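PDB 4WXA: EKC/KEOPS complex subunit PCC1 from Saccharomyces cerevisiae, which serves as the dimerization module of the EKC/KEOPS complex, which is required to form the threonylcarbamoyl group on adenosine 37 of tRNAs that read codons beginning with adenine. Local coordinates for residues V68-S71 and S72-S76. Numbering follows the deposited sequence.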
ATOM      1  N   VAL A  68      -3.585  -0.721   6.127  1.00 50.35           N
ATOM      2  CA  VAL A  68      -2.658  -0.311   7.175  1.00 55.03           C
ATOM      3  C   VAL A  68      -1.185  -0.238   6.694  1.00 54.16           C
ATOM      4  O   VAL A  68      -0.479   0.719   7.002  1.00 54.52           O
ATOM      5  CB  VAL A  68      -2.692  -1.299   8.363  1.00 59.03           C
ATOM      6  CG1 VAL A  68      -1.589  -0.998   9.378  1.00 58.51           C
ATOM      7  CG2 VAL A  68      -4.042  -1.260   9.048  1.00 62.23           C
ATOM      8  N   GLY A  69      -0.741  -1.266   5.975  1.00 51.29           N
ATOM      9  CA  GLY A  69       0.660  -1.415   5.601  1.00 51.46           C
ATOM     10  C   GLY A  69       1.063  -0.440   4.512  1.00 49.30           C
ATOM     11  O   GLY A  69       2.109   0.228   4.626  1.00 46.28           O
ATOM     12  N   VAL A  70       0.227  -0.350   3.463  1.00 46.54           N
ATOM     13  CA  VAL A  70       0.527   0.508   2.316  1.00 44.12           C
ATOM     14  C   VAL A  70       0.586   1.973   2.641  1.00 48.86           C
ATOM     15  O   VAL A  70       1.531   2.622   2.254  1.00 50.13           O
ATOM     16  CB  VAL A  70      -0.444   0.282   1.201  1.00 42.27           C
ATOM     17  CG1 VAL A  70      -0.160   1.215   0.035  1.00 44.76           C
ATOM     18  CG2 VAL A  70      -0.288  -1.145   0.749  1.00 43.46           C
ATOM     19  N   SER A  71      -0.397   2.491   3.363  1.00 48.91           N
ATOM     20  CA  SER A  71      -0.398   3.894   3.719  1.00 51.24           C
ATOM     21  C   SER A  71       0.866   4.298   4.463  1.00 55.49           C
ATOM     22  O   SER A  71       1.443   5.379   4.212  1.00 58.37           O
ATOM     23  CB  SER A  71      -1.565   4.228   4.612  1.00 55.48           C
ATOM     24  OG  SER A  71      -1.707   5.636   4.646  1.00 60.32           O
ATOM     25  N   SER A  72       1.269   3.451   5.402  1.00 50.68           N
ATOM     26  CA  SER A  72       2.415   3.760   6.248  1.00 51.28           C
ATOM     27  C   SER A  72       3.720   3.861   5.421  1.00 48.72           C
ATOM     28  O   SER A  72       4.513   4.783   5.595  1.00 53.06           O
ATOM     29  CB  SER A  72       2.569   2.675   7.295  1.00 54.03           C
ATOM     30  OG  SER A  72       3.909   2.638   7.723  1.00 65.93           O
ATOM     31  N   ILE A  73       3.927   2.921   4.515  1.00 42.96           N
ATOM     32  CA  ILE A  73       5.095   2.941   3.691  1.00 41.87           C
ATOM     33  C   ILE A  73       5.097   4.105   2.731  1.00 46.57           C
ATOM     34  O   ILE A  73       6.123   4.780   2.559  1.00 47.49           O
ATOM     35  CB  ILE A  73       5.322   1.585   3.027  1.00 46.11           C
ATOM     36  CG1 ILE A  73       5.715   0.622   4.168  1.00 40.25           C
ATOM     37  CG2 ILE A  73       6.395   1.633   1.902  1.00 42.90           C
ATOM     38  CD1 ILE A  73       6.152  -0.710   3.690  1.00 44.33           C
ATOM     39  N   ILE A  74       3.955   4.389   2.148  1.00 45.83           N
ATOM     40  CA  ILE A  74       3.832   5.574   1.335  1.00 49.10           C
ATOM     41  C   ILE A  74       4.237   6.822   2.112  1.00 55.22           C
ATOM     42  O   ILE A  74       4.827   7.737   1.540  1.00 57.55           O
ATOM     43  CB  ILE A  74       2.443   5.712   0.755  1.00 45.22           C
ATOM     44  CG1 ILE A  74       2.238   4.604  -0.287  1.00 47.78           C
ATOM     45  CG2 ILE A  74       2.271   7.068   0.094  1.00 48.24           C
ATOM     46  CD1 ILE A  74       0.861   4.617  -0.987  1.00 47.87           C
ATOM     47  N   ASP A  75       3.980   6.860   3.407  1.00 54.77           N
ATOM     48  CA  ASP A  75       4.409   8.032   4.187  1.00 58.36           C
ATOM     49  C   ASP A  75       5.920   8.133   4.192  1.00 53.73           C
ATOM     50  O   ASP A  75       6.475   9.202   4.023  1.00 51.47           O
ATOM     51  CB  ASP A  75       3.894   7.986   5.636  1.00 61.08           C
ATOM     52  CG  ASP A  75       2.430   8.518   5.785  1.00 68.28           C
ATOM     53  OD1 ASP A  75       1.895   9.253   4.898  1.00 65.49           O
ATOM     54  OD2 ASP A  75       1.825   8.206   6.833  1.00 68.77           O
ATOM     55  N   SER A  76       6.585   7.008   4.375  1.00 52.21           N
ATOM     56  CA  SER A  76       8.054   7.011   4.373  1.00 51.65           C
ATOM     57  C   SER A  76       8.620   7.527   3.037  1.00 45.39           C
ATOM     58  O   SER A  76       9.558   8.313   2.989  1.00 44.88           O
ATOM     59  CB  SER A  76       8.573   5.602   4.673  1.00 45.72           C
ATOM     60  OG  SER A  76       8.377   5.347   6.039  1.00 48.48           O
TER
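G69, V70 and S71 accept successive i to i+4 bonds from I73, I74 and D75, so V68-S71 runs into S72-S76 as unbroken alpha-helix. The middle bond is the straightest: I74 N to V70 O spans 3.0 Å at an N-H...O angle of 172°, with the donor nearly on the line of the carbonyl. I73 N reaches G69 O over a longer 3.3 Å. D75 N lies 3.0 Å from S71 O but bends to 140°, its donor tilted out of the carbonyl plane.

One turn apart, V70 and I74 lie side by side and point the same way. Their touch is made by V70 CG1 against I74 CD1 at 3.7 Å. I74 CG1 stands anti to its own carbonyl carbon (chi1 -69°), which brings this methylene to 3.3 Å from V70 O; the extended chi2 carries CD1 on to the valine methyl. With an alanine at I74, CG1 and CD1 are gone, and V70 CG1 would probably lose its contact one turn on, leaving a gap there and Q78 of GON7 with less to pack on. Round the helix, I73 CG1 rests 3.7 Å from G69 O, while D75 CG lies 3.6 Å from S71 O.

All of this belongs to the long helix 63-88, which here packs on the three-stranded antiparallel sheet through V70 and I73 on F58 of strand 53-60; P34 of a loop also meets I73. The GON7 subunit, a separate chain, packs I81 on V70 and Q78 on I74; Q78 NE2 of GON7 also hydrogen-bonds D75 OD1. The V70-I74 ridge thus joins the Pcc1 helix to its partner subunit, with V70 also touching the sheet.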